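Long-range contacts in aluminum resistance protein (PDB 3I16), which probably acts as a pyridoxal-phosphate-dependent carbon-sulfur lyase of the methionine gamma-lyase family and may take part in aluminum resistance: residues N116-V121 with L179-R184; G123-T128 with Y151-L156; R313-A318 with I420-I425; D343-F348 with Y401-Q406. All blocks are in the same frame, centred on the assembly; numbering follows the deposited sequence.

Interaction 1 of 4, residues N116-V121 with L179-R184; sequences NTMLSV and LVHIQR. With PLP (pyridoxal-5'-phosphate), chain J.
The His181 ring is swung away from its own amide nitrogen (chi1 160°), while Ser120 holds OG beside its own N and opposite the carbonyl carbon (chi1 -72°); together these turns bring the hydroxyl to the rim of the imidazole. Ser120 OG and His181 ND1 share a hydrogen bond of 2.9 Å, with OG close to the ring plane, which would restrain the rotation of the ring about its CB-CG bond. Met118, a selenomethionine, points the same way alongside His181; its chain is bent at the last torsion so that CE comes to 3.6 Å from His181 CB. Met118 CB also rests on Leu179 CD2. On the other side of the sheet Leu119 and Val180 are neighbours, and Val121 CG1 crosses Val180 CG1 at about a right angle, 3.5 Å away, while Val121 CG2 packs on Ile182 CG1. Three backbone hydrogen bonds join the strands in parallel register: Leu119 N to Leu179 O, His181 N to Leu119 O at 2.9 Å, and Val121 N to His181 O. Helices 164-173 and 196-209 cover the Leu119, Val180 and Val121 side chains. Beyond the pairing, Gln183 runs extended toward the cofactor, where its CD lies 3.7 Å from C2A of PLP, and its OE1 accepts from Tyr126 N. Two neighbouring parallel strands buried in a mixed seven-stranded sheet, with the cofactor past their C-terminal ends, are typical of the large domain of fold-type I PLP enzymes.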
# COMPACT_ATOMS: atom_id res chain seq x y z
N ASN B 116 -40.51 -10.76 10.03
CA ASN B 116 -40.66 -9.72 9.02
C ASN B 116 -40.70 -10.37 7.63
O ASN B 116 -40.15 -11.46 7.40
CB ASN B 116 -39.46 -8.77 8.99
CG ASN B 116 -39.26 -7.96 10.25
OD1 ASN B 116 -38.22 -7.35 10.39
ND2 ASN B 116 -40.25 -7.91 11.14
N THR B 117 -41.28 -9.64 6.71
CA THR B 117 -41.36 -10.06 5.33
C THR B 117 -40.83 -8.93 4.48
O THR B 117 -41.14 -7.76 4.75
CB THR B 117 -42.82 -10.34 4.93
OG1 THR B 117 -43.34 -11.38 5.74
CG2 THR B 117 -42.95 -10.74 3.45
N MSE B 118 -40.04 -9.27 3.45
CA MSE B 118 -39.56 -8.28 2.50
C MSE B 118 -40.34 -8.49 1.22
O MSE B 118 -40.77 -9.63 0.92
CB MSE B 118 -38.05 -8.38 2.24
CG MSE B 118 -37.62 -9.63 1.48
SE MSE B 118 -35.74 -9.62 1.01
CE MSE B 118 -35.75 -8.28 -0.32
N LEU B 119 -40.51 -7.41 0.47
CA LEU B 119 -41.25 -7.43 -0.79
C LEU B 119 -40.44 -6.79 -1.92
O LEU B 119 -40.20 -5.59 -1.91
CB LEU B 119 -42.59 -6.68 -0.64
CG LEU B 119 -43.47 -6.61 -1.89
CD1 LEU B 119 -43.96 -8.01 -2.35
CD2 LEU B 119 -44.66 -5.64 -1.67
N SER B 120 -40.05 -7.60 -2.89
CA SER B 120 -39.36 -7.11 -4.09
C SER B 120 -40.42 -6.70 -5.08
O SER B 120 -41.26 -7.52 -5.46
CB SER B 120 -38.45 -8.17 -4.67
OG SER B 120 -37.35 -8.31 -3.81
N VAL B 121 -40.36 -5.45 -5.53
CA VAL B 121 -41.38 -4.88 -6.40
C VAL B 121 -41.00 -4.75 -7.88
O VAL B 121 -41.83 -4.35 -8.71
CB VAL B 121 -41.90 -3.54 -5.81
CG1 VAL B 121 -42.52 -3.81 -4.43
CG2 VAL B 121 -40.80 -2.49 -5.72
N LEU B 179 -40.24 -4.12 4.78
CA LEU B 179 -39.24 -3.60 3.86
C LEU B 179 -39.62 -3.87 2.43
O LEU B 179 -40.07 -4.97 2.13
CB LEU B 179 -37.88 -4.21 4.17
CG LEU B 179 -36.67 -3.78 3.33
CD1 LEU B 179 -35.41 -3.80 4.19
CD2 LEU B 179 -36.54 -4.65 2.11
N VAL B 180 -39.47 -2.86 1.56
CA VAL B 180 -39.72 -3.01 0.12
C VAL B 180 -38.36 -2.81 -0.56
O VAL B 180 -37.65 -1.84 -0.29
CB VAL B 180 -40.81 -2.03 -0.42
CG1 VAL B 180 -40.79 -1.93 -1.98
CG2 VAL B 180 -42.20 -2.48 0.03
N HIS B 181 -38.00 -3.79 -1.39
CA HIS B 181 -36.78 -3.79 -2.15
C HIS B 181 -37.08 -3.42 -3.61
O HIS B 181 -37.91 -4.04 -4.27
CB HIS B 181 -36.10 -5.15 -2.06
CG HIS B 181 -35.12 -5.42 -3.16
ND1 HIS B 181 -35.41 -6.25 -4.22
CD2 HIS B 181 -33.86 -4.98 -3.36
CE1 HIS B 181 -34.38 -6.28 -5.04
NE2 HIS B 181 -33.42 -5.54 -4.53
N ILE B 182 -36.37 -2.40 -4.09
CA ILE B 182 -36.52 -1.87 -5.43
C ILE B 182 -35.18 -1.93 -6.17
O ILE B 182 -34.20 -1.34 -5.74
CB ILE B 182 -36.88 -0.38 -5.33
CG1 ILE B 182 -38.18 -0.17 -4.54
CG2 ILE B 182 -36.96 0.23 -6.69
CD1 ILE B 182 -38.26 1.26 -3.98
N GLN B 183 -35.14 -2.62 -7.29
CA GLN B 183 -33.91 -2.71 -8.07
C GLN B 183 -33.95 -1.68 -9.18
O GLN B 183 -34.83 -1.71 -10.01
CB GLN B 183 -33.79 -4.10 -8.66
CG GLN B 183 -32.45 -4.37 -9.33
CD GLN B 183 -32.34 -5.82 -9.73
OE1 GLN B 183 -32.34 -6.72 -8.87
NE2 GLN B 183 -32.26 -6.06 -11.04
N ARG B 184 -32.98 -0.76 -9.19
CA ARG B 184 -32.94 0.29 -10.20
C ARG B 184 -32.54 -0.24 -11.58
O ARG B 184 -33.26 -0.02 -12.57
CB ARG B 184 -31.98 1.39 -9.76
CG ARG B 184 -31.91 2.55 -10.69
CD ARG B 184 -31.11 3.65 -10.13
NE ARG B 184 -31.07 4.81 -11.02
CZ ARG B 184 -30.47 5.96 -10.70
NH1 ARG B 184 -29.90 6.12 -9.52
NH2 ARG B 184 -30.45 6.95 -11.57
N1 PLP J . -27.62 -5.41 -8.26
C2 PLP J . -27.57 -5.12 -9.59
C2A PLP J . -28.83 -4.74 -10.32
C3 PLP J . -26.34 -5.18 -10.25
O3 PLP J . -26.29 -4.87 -11.58
C4 PLP J . -25.18 -5.53 -9.55
C5 PLP J . -25.24 -5.84 -8.20
C6 PLP J . -26.47 -5.75 -7.57
C5A PLP J . -24.03 -6.20 -7.36
O4P PLP J . -23.19 -7.11 -8.00
P PLP J . -21.70 -7.54 -7.49
O1P PLP J . -20.78 -6.37 -7.15
O2P PLP J . -21.14 -8.23 -8.71
O3P PLP J . -21.84 -8.43 -6.27

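Interaction 2 of 4, residues G123-T128 with Y151-L156; sequences GEPYDT and YKQVDL. With PLP (pyridoxal-5'-phosphate), chain J.
The loop that follows strand 117-120 and carries Tyr126, whose ring face lies over PLP, is fastened here to strand 150-153, at one edge of the large-domain sheet, and to the residues just beyond it. Gly123 is bonded just past the strand's end: its N donates to Val154 O at 3.1 Å, and its CA approaches Asp155 OD1. With phi at 76°, its backbone takes a turn that residues with a side chain seldom adopt. Next to it the amide of Gln153 lies along the Gly123-Glu124 peptide, with CD 3.6 Å from Gly123 C. Two bonds hold that amide: Tyr151 OH donates to Gln153 OE1 at 2.7 Å, and Gln153 NE2 donates to Asp155 OD1, also at 2.7 Å and nearly in the amide plane. A water accepts a hydrogen bond from Glu124 N at 2.9 Å and donates to the same Asp155 OD1. Pro125 meets Tyr151 from the opposite direction, its CD 3.3 Å from Tyr151 OH. Further along, in one of two modelled conformers, the Tyr126 ring lies over the pyridine of PLP, shifted toward the ring rim, with CE1 3.6 Å from C3 of PLP. Tyr126 N is held by Gln183 OE1. The bond to the Asp155 carboxylate supports placing NE2 of Gln153 on that side. Asp155 OD1, accepting hydrogen bonds from both the amide and the water, is consistent with a carboxylate kept negative, and it ties Glu124 N to the residues after the strand through a single solvent molecule.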
# COMPACT_ATOMS: atom_id res chain seq x y z
N GLY B 123 -40.00 -7.41 -9.76
CA GLY B 123 -39.89 -8.78 -10.18
C GLY B 123 -38.75 -9.46 -9.42
O GLY B 123 -38.27 -8.96 -8.38
N GLU B 124 -38.30 -10.59 -9.95
CA GLU B 124 -37.25 -11.38 -9.32
C GLU B 124 -35.95 -10.57 -9.26
O GLU B 124 -35.56 -9.97 -10.27
CB GLU B 124 -37.01 -12.71 -10.07
CG GLU B 124 -36.37 -12.63 -11.47
CD GLU B 124 -36.12 -14.01 -12.08
OE1 GLU B 124 -36.39 -15.02 -11.40
OE2 GLU B 124 -35.64 -14.08 -13.23
N PRO B 125 -35.29 -10.51 -8.08
CA PRO B 125 -34.04 -9.75 -8.03
C PRO B 125 -32.90 -10.38 -8.82
O PRO B 125 -33.00 -11.53 -9.25
CB PRO B 125 -33.68 -9.76 -6.54
CG PRO B 125 -34.91 -10.30 -5.83
CD PRO B 125 -35.51 -11.22 -6.81
N TYR B 126 -31.85 -9.59 -9.01
CA TYR B 126 -30.59 -9.98 -9.64
C TYR B 126 -30.17 -11.32 -9.06
O TYR B 126 -30.23 -11.49 -7.82
CB TYR B 126 -29.54 -8.90 -9.28
CG TYR B 126 -28.26 -8.89 -10.09
CD1 TYR B 126 -28.20 -8.26 -11.33
CD2 TYR B 126 -27.09 -9.44 -9.59
CE1 TYR B 126 -27.03 -8.22 -12.06
CE2 TYR B 126 -25.91 -9.40 -10.31
CZ TYR B 126 -25.89 -8.79 -11.54
OH TYR B 126 -24.73 -8.76 -12.26
N ASP B 127 -29.71 -12.23 -9.91
CA ASP B 127 -29.28 -13.59 -9.57
C ASP B 127 -28.58 -13.86 -8.27
O ASP B 127 -28.96 -14.78 -7.54
CB ASP B 127 -28.36 -14.14 -10.68
CG ASP B 127 -29.00 -14.08 -12.06
OD1 ASP B 127 -29.27 -12.95 -12.54
OD2 ASP B 127 -29.19 -15.16 -12.67
N THR B 128 -27.54 -13.09 -7.99
CA THR B 128 -26.71 -13.38 -6.82
C THR B 128 -27.46 -13.15 -5.50
O THR B 128 -27.05 -13.67 -4.47
CB THR B 128 -25.40 -12.58 -6.85
OG1 THR B 128 -25.67 -11.20 -6.53
CG2 THR B 128 -24.75 -12.66 -8.23
N TYR B 151 -40.09 -13.76 2.15
CA TYR B 151 -39.94 -13.05 0.89
C TYR B 151 -41.22 -13.13 0.05
O TYR B 151 -41.80 -14.21 -0.09
CB TYR B 151 -38.82 -13.70 0.08
CG TYR B 151 -38.69 -13.17 -1.33
CD1 TYR B 151 -37.99 -12.00 -1.58
CD2 TYR B 151 -39.28 -13.84 -2.41
CE1 TYR B 151 -37.89 -11.48 -2.86
CE2 TYR B 151 -39.17 -13.34 -3.71
CZ TYR B 151 -38.48 -12.16 -3.92
OH TYR B 151 -38.35 -11.65 -5.18
N LYS B 152 -41.64 -11.98 -0.47
CA LYS B 152 -42.72 -11.90 -1.43
C LYS B 152 -42.24 -11.06 -2.59
O LYS B 152 -41.29 -10.27 -2.47
CB LYS B 152 -44.00 -11.34 -0.84
CG LYS B 152 -44.82 -12.35 -0.07
CD LYS B 152 -46.11 -11.76 0.46
CE LYS B 152 -46.89 -12.79 1.25
NZ LYS B 152 -48.05 -12.19 1.92
N GLN B 153 -42.88 -11.25 -3.72
CA GLN B 153 -42.49 -10.59 -4.95
C GLN B 153 -43.70 -10.10 -5.71
O GLN B 153 -44.71 -10.77 -5.73
CB GLN B 153 -41.74 -11.61 -5.81
CG GLN B 153 -41.32 -11.16 -7.19
CD GLN B 153 -40.52 -12.24 -7.89
OE1 GLN B 153 -39.59 -12.81 -7.32
NE2 GLN B 153 -40.86 -12.51 -9.15
N VAL B 154 -43.58 -8.91 -6.28
CA VAL B 154 -44.56 -8.36 -7.18
C VAL B 154 -43.78 -8.02 -8.45
O VAL B 154 -42.76 -7.31 -8.41
CB VAL B 154 -45.28 -7.14 -6.61
CG1 VAL B 154 -46.11 -6.47 -7.71
CG2 VAL B 154 -46.14 -7.57 -5.42
N ASP B 155 -44.24 -8.57 -9.57
CA ASP B 155 -43.57 -8.36 -10.85
C ASP B 155 -43.91 -7.00 -11.44
O ASP B 155 -44.92 -6.38 -11.10
CB ASP B 155 -44.01 -9.45 -11.84
CG ASP B 155 -43.52 -10.85 -11.45
OD1 ASP B 155 -42.56 -10.99 -10.66
OD2 ASP B 155 -44.10 -11.83 -11.95
N LEU B 156 -43.05 -6.54 -12.34
CA LEU B 156 -43.33 -5.34 -13.09
C LEU B 156 -44.41 -5.70 -14.10
O LEU B 156 -44.68 -6.89 -14.36
CB LEU B 156 -42.10 -4.85 -13.82
CG LEU B 156 -40.94 -4.30 -13.01
CD1 LEU B 156 -39.82 -4.01 -14.00
CD2 LEU B 156 -41.34 -3.05 -12.27
N1 PLP J . -27.62 -5.41 -8.26
C2 PLP J . -27.57 -5.12 -9.59
C2A PLP J . -28.83 -4.74 -10.32
C3 PLP J . -26.34 -5.18 -10.25
O3 PLP J . -26.29 -4.87 -11.58
C4 PLP J . -25.18 -5.53 -9.55
C5 PLP J . -25.24 -5.84 -8.20
C6 PLP J . -26.47 -5.75 -7.57
C5A PLP J . -24.03 -6.20 -7.36
O4P PLP J . -23.19 -7.11 -8.00
P PLP J . -21.70 -7.54 -7.49
O1P PLP J . -20.78 -6.37 -7.15
O2P PLP J . -21.14 -8.23 -8.71
O3P PLP J . -21.84 -8.43 -6.27
O HOH W 1 -39.86 -11.47 -12.27

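Interaction 3 of 4, residues R313-A318 with I420-I425; sequences RIMELA and IALSRI
Ala318 N donates to Ile314 O at 2.9 Å, a helical bond that sets these two residues one turn apart, both facing Leu422 of the other helix. Leu422 carries most of this apolar contact, reaching across and dividing its methyls. CD1 touches Met315 SE at 3.7 Å and also Ala318 CB, while CD2 lies against Ile314, 3.9 Å from CG1. Met315, a selenomethionine, bends at its second and third torsions, so the selenium swings toward the facing helix although its CB does not set out that way; it lies alongside Leu422, pointing the opposite way. Met315 CE reaches on to Ile425 CD1, a looser touch at 4.3 Å. Ile314 also packs on Ile418 and Leu419, one turn earlier in the helix of Leu422, and Phe339 borders Met315 and Ile425. Away from the interface, Arg313 NH1 forms a salt bridge of 3.1 Å with Glu316 OE1, while Arg313 NH2 pairs with Asp29 of helix 17-54. The segment axes are 11.7 Å apart and only 11° from parallel, a gap bridged chiefly by Leu422 and Met315. This is apolar helix-helix packing between the end of long helix 287-318 and C-terminal helix 411-425, away from the PLP site.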
# COMPACT_ATOMS: atom_id res chain seq x y z
N ARG B 313 -26.88 2.70 -30.78
CA ARG B 313 -27.17 3.14 -32.14
C ARG B 313 -26.34 2.37 -33.19
O ARG B 313 -26.89 1.97 -34.19
CB ARG B 313 -26.98 4.65 -32.28
CG ARG B 313 -27.41 5.22 -33.63
CD ARG B 313 -28.83 4.82 -34.00
NE ARG B 313 -29.30 5.62 -35.12
CZ ARG B 313 -30.50 5.54 -35.69
NH1 ARG B 313 -31.42 4.70 -35.24
NH2 ARG B 313 -30.77 6.35 -36.71
N ILE B 314 -25.05 2.16 -32.97
CA ILE B 314 -24.24 1.44 -33.96
C ILE B 314 -24.73 -0.01 -34.18
O ILE B 314 -24.79 -0.50 -35.32
CB ILE B 314 -22.71 1.50 -33.66
CG1 ILE B 314 -21.89 1.26 -34.94
CG2 ILE B 314 -22.31 0.52 -32.56
CD1 ILE B 314 -20.36 1.44 -34.71
N MSE B 315 -25.15 -0.68 -33.10
CA MSE B 315 -25.64 -2.08 -33.21
C MSE B 315 -27.01 -2.11 -33.85
O MSE B 315 -27.33 -3.03 -34.66
CB MSE B 315 -25.65 -2.75 -31.81
CG MSE B 315 -24.31 -2.81 -31.13
SE MSE B 315 -23.00 -3.79 -32.13
CE MSE B 315 -23.75 -5.51 -31.89
N GLU B 316 -27.84 -1.12 -33.52
CA GLU B 316 -29.16 -1.01 -34.15
C GLU B 316 -29.01 -0.84 -35.66
O GLU B 316 -29.68 -1.53 -36.46
CB GLU B 316 -29.96 0.19 -33.58
CG GLU B 316 -31.35 0.29 -34.10
CD GLU B 316 -32.07 1.58 -33.73
OE1 GLU B 316 -31.51 2.49 -33.06
OE2 GLU B 316 -33.24 1.67 -34.15
N LEU B 317 -28.12 0.08 -36.07
CA LEU B 317 -27.86 0.33 -37.50
C LEU B 317 -27.31 -0.92 -38.17
O LEU B 317 -27.68 -1.22 -39.32
CB LEU B 317 -26.92 1.52 -37.71
CG LEU B 317 -27.52 2.91 -37.37
CD1 LEU B 317 -26.49 4.01 -37.45
CD2 LEU B 317 -28.65 3.21 -38.30
N ALA B 318 -26.48 -1.66 -37.44
CA ALA B 318 -25.87 -2.92 -37.92
C ALA B 318 -26.93 -4.01 -38.14
O ALA B 318 -26.72 -4.90 -38.95
CB ALA B 318 -24.79 -3.41 -36.94
N ILE B 420 -13.87 -2.70 -32.51
CA ILE B 420 -13.13 -3.95 -32.55
C ILE B 420 -14.11 -5.12 -32.50
O ILE B 420 -14.10 -5.97 -33.39
CB ILE B 420 -12.08 -4.05 -31.36
CG1 ILE B 420 -10.95 -3.03 -31.56
CG2 ILE B 420 -11.48 -5.47 -31.27
CD1 ILE B 420 -10.05 -2.82 -30.34
N ALA B 421 -15.02 -5.09 -31.52
CA ALA B 421 -15.99 -6.15 -31.33
C ALA B 421 -16.96 -6.29 -32.51
O ALA B 421 -17.15 -7.39 -33.05
CB ALA B 421 -16.77 -5.93 -30.01
N LEU B 422 -17.53 -5.19 -32.96
CA LEU B 422 -18.44 -5.25 -34.09
C LEU B 422 -17.75 -5.73 -35.34
O LEU B 422 -18.36 -6.45 -36.16
CB LEU B 422 -19.13 -3.89 -34.34
CG LEU B 422 -20.16 -3.83 -35.47
CD1 LEU B 422 -21.29 -4.80 -35.24
CD2 LEU B 422 -20.71 -2.39 -35.64
N SER B 423 -16.49 -5.35 -35.54
CA SER B 423 -15.75 -5.77 -36.74
C SER B 423 -15.58 -7.30 -36.81
O SER B 423 -15.43 -7.85 -37.90
CB SER B 423 -14.41 -5.05 -36.88
OG SER B 423 -14.60 -3.64 -37.09
N ARG B 424 -15.58 -7.96 -35.66
CA ARG B 424 -15.54 -9.44 -35.67
C ARG B 424 -16.81 -10.05 -36.22
O ARG B 424 -16.76 -11.14 -36.76
CB ARG B 424 -15.35 -10.03 -34.29
CG ARG B 424 -14.00 -9.84 -33.69
CD ARG B 424 -14.01 -10.30 -32.24
NE ARG B 424 -13.90 -11.75 -32.00
CZ ARG B 424 -12.80 -12.38 -31.56
NH1 ARG B 424 -11.65 -11.74 -31.34
NH2 ARG B 424 -12.83 -13.69 -31.32
N ILE B 425 -17.95 -9.36 -36.11
CA ILE B 425 -19.22 -9.94 -36.58
C ILE B 425 -19.83 -9.26 -37.82
O ILE B 425 -20.73 -9.83 -38.44
CB ILE B 425 -20.24 -10.06 -35.40
CG1 ILE B 425 -20.79 -8.71 -34.92
CG2 ILE B 425 -19.60 -10.73 -34.19
CD1 ILE B 425 -21.64 -8.87 -33.67

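Interaction 4 of 4, residues D343-F348 with Y401-Q406; sequences DKLIEF and YIAYLQ
Leu345 and Ala403 form the tightest touch, with Leu345 CD1 3.4 Å from Ala403 CB, closer than usual for two carbons. The other methyl of Leu345 turns to Tyr401, just before the strand, where CD2 lies 3.8 Å from Tyr401 CB and 4.0 Å from Tyr401 CD1; the two side chains cross at about a right angle. Leu345 can reach both because its CG points away from its own amide nitrogen (chi1 174°), which turns both methyls toward segment 401-406. One turn on, Phe348 takes the same torsion and presents its ring to the strand. Phe348 CE2 meets Leu405 CD2 at 4.1 Å, again with the side chains at about a right angle, and Phe348 CD2 comes to 4.4 Å from Ala403 CB. Ala403 and Leu405, two apart in the strand, thus face the helix, while Tyr404 between them points the other way. This is a helix lying on one face of an antiparallel sheet, as in the smaller C-terminal domain of fold-type I PLP enzymes; the segment axes are 8.9 Å apart and 20° from parallel. In the next shell, Phe339 packs against Leu345, Phe348 and Ala403, its ring inclined by about 45° to that of Phe348. Backbone bonds from Ala403 to Ile337 and from Leu405 to Gln335 join the strand to 335-338, and Tyr404 pairs with Asp394 of strand 392-396. Asp341 OD1 accepts from Lys344 N at the start of the helix, and Ala421 of helix 411-425 touches Phe348.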
# COMPACT_ATOMS: atom_id res chain seq x y z
N ASP B 343 -23.23 -17.79 -31.52
CA ASP B 343 -21.89 -17.53 -32.07
C ASP B 343 -21.56 -16.03 -32.08
O ASP B 343 -20.52 -15.62 -31.55
CB ASP B 343 -21.72 -18.15 -33.47
CG ASP B 343 -21.53 -19.68 -33.44
OD1 ASP B 343 -21.55 -20.30 -32.34
OD2 ASP B 343 -21.37 -20.27 -34.54
N LYS B 344 -22.44 -15.20 -32.67
CA LYS B 344 -22.20 -13.76 -32.70
C LYS B 344 -22.02 -13.25 -31.30
O LYS B 344 -21.15 -12.42 -31.05
CB LYS B 344 -23.31 -13.01 -33.43
CG LYS B 344 -23.30 -13.29 -34.91
CD LYS B 344 -24.37 -12.56 -35.64
CE LYS B 344 -24.39 -13.01 -37.10
NZ LYS B 344 -25.47 -12.39 -37.90
N LEU B 345 -22.80 -13.79 -30.36
CA LEU B 345 -22.71 -13.38 -28.99
C LEU B 345 -21.31 -13.57 -28.38
O LEU B 345 -20.71 -12.62 -27.93
CB LEU B 345 -23.73 -14.13 -28.15
CG LEU B 345 -23.61 -13.88 -26.65
CD1 LEU B 345 -23.91 -12.43 -26.35
CD2 LEU B 345 -24.55 -14.79 -25.88
N ILE B 346 -20.82 -14.81 -28.35
CA ILE B 346 -19.51 -15.08 -27.70
C ILE B 346 -18.39 -14.34 -28.44
O ILE B 346 -17.48 -13.79 -27.83
CB ILE B 346 -19.18 -16.60 -27.60
CG1 ILE B 346 -20.25 -17.38 -26.82
CG2 ILE B 346 -17.83 -16.80 -26.87
CD1 ILE B 346 -20.29 -17.05 -25.32
N GLU B 347 -18.47 -14.31 -29.76
CA GLU B 347 -17.54 -13.55 -30.57
C GLU B 347 -17.53 -12.05 -30.23
O GLU B 347 -16.47 -11.41 -30.23
CB GLU B 347 -17.87 -13.72 -32.04
CG GLU B 347 -17.39 -15.04 -32.57
CD GLU B 347 -15.87 -15.11 -32.49
OE1 GLU B 347 -15.22 -14.39 -33.28
OE2 GLU B 347 -15.35 -15.85 -31.61
N PHE B 348 -18.70 -11.49 -29.93
CA PHE B 348 -18.77 -10.08 -29.60
C PHE B 348 -18.02 -9.82 -28.30
O PHE B 348 -17.22 -8.88 -28.22
CB PHE B 348 -20.23 -9.59 -29.47
CG PHE B 348 -20.36 -8.16 -29.04
CD1 PHE B 348 -20.22 -7.15 -29.96
CD2 PHE B 348 -20.65 -7.84 -27.73
CE1 PHE B 348 -20.37 -5.84 -29.57
CE2 PHE B 348 -20.79 -6.52 -27.34
CZ PHE B 348 -20.65 -5.53 -28.26
N TYR B 401 -29.93 -14.96 -26.34
CA TYR B 401 -28.52 -14.57 -26.43
C TYR B 401 -28.34 -13.06 -26.41
O TYR B 401 -28.01 -12.44 -27.41
CB TYR B 401 -27.84 -15.21 -27.66
CG TYR B 401 -28.00 -16.71 -27.67
CD1 TYR B 401 -27.40 -17.49 -26.68
CD2 TYR B 401 -28.76 -17.35 -28.65
CE1 TYR B 401 -27.57 -18.87 -26.65
CE2 TYR B 401 -28.93 -18.72 -28.64
CZ TYR B 401 -28.33 -19.48 -27.63
OH TYR B 401 -28.49 -20.85 -27.62
N ILE B 402 -28.58 -12.50 -25.23
CA ILE B 402 -28.46 -11.08 -24.99
C ILE B 402 -27.10 -10.83 -24.35
O ILE B 402 -26.69 -11.57 -23.46
CB ILE B 402 -29.58 -10.60 -24.05
CG1 ILE B 402 -30.95 -10.94 -24.66
CG2 ILE B 402 -29.44 -9.10 -23.81
CD1 ILE B 402 -32.11 -10.75 -23.70
N ALA B 403 -26.38 -9.82 -24.84
CA ALA B 403 -25.10 -9.39 -24.27
C ALA B 403 -25.38 -8.09 -23.54
O ALA B 403 -26.23 -7.30 -23.98
CB ALA B 403 -24.08 -9.16 -25.40
N TYR B 404 -24.70 -7.87 -22.42
CA TYR B 404 -24.84 -6.66 -21.63
C TYR B 404 -23.47 -5.99 -21.61
O TYR B 404 -22.50 -6.58 -21.14
CB TYR B 404 -25.35 -7.01 -20.23
CG TYR B 404 -26.65 -7.78 -20.27
CD1 TYR B 404 -27.87 -7.14 -20.08
CD2 TYR B 404 -26.67 -9.15 -20.51
CE1 TYR B 404 -29.07 -7.85 -20.13
CE2 TYR B 404 -27.85 -9.86 -20.57
CZ TYR B 404 -29.05 -9.20 -20.38
OH TYR B 404 -30.22 -9.90 -20.43
N LEU B 405 -23.40 -4.77 -22.14
CA LEU B 405 -22.16 -4.04 -22.30
C LEU B 405 -22.27 -2.84 -21.39
O LEU B 405 -23.32 -2.18 -21.36
CB LEU B 405 -22.05 -3.61 -23.78
CG LEU B 405 -20.85 -2.93 -24.46
CD1 LEU B 405 -20.50 -1.56 -23.88
CD2 LEU B 405 -19.65 -3.87 -24.47
N GLN B 406 -21.21 -2.55 -20.65
CA GLN B 406 -21.17 -1.40 -19.79
C GLN B 406 -19.73 -1.02 -19.51
O GLN B 406 -18.83 -1.86 -19.57
CB GLN B 406 -21.87 -1.66 -18.45
CG GLN B 406 -21.29 -2.80 -17.62
CD GLN B 406 -21.74 -4.16 -18.07
OE1 GLN B 406 -22.94 -4.38 -18.28
NE2 GLN B 406 -20.79 -5.10 -18.20

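Overall arrangement
From the N terminus, interaction 1 opens first, pairing strand 117-120 with strand 177-183 and closing a loop with 57 residues between its segments. Interaction 2 falls within that loop, where the segment after strand 117-120 meets strand 150-153. The two adjoin through backbone bonds such as Ser120 O to Val154 N, and both reach PLP, one from a strand of that sheet, one from the loop after it. Interactions 3 and 4 come later in series: helix 287-318 closes on helix 411-425, and within that span helix 342-354 lies on strand 402-406. This second pair meets through an Arg424-Glu347 salt bridge and Ala421 against Phe348. Interactions 1 and 3 lie on opposite sides of the chain's centre.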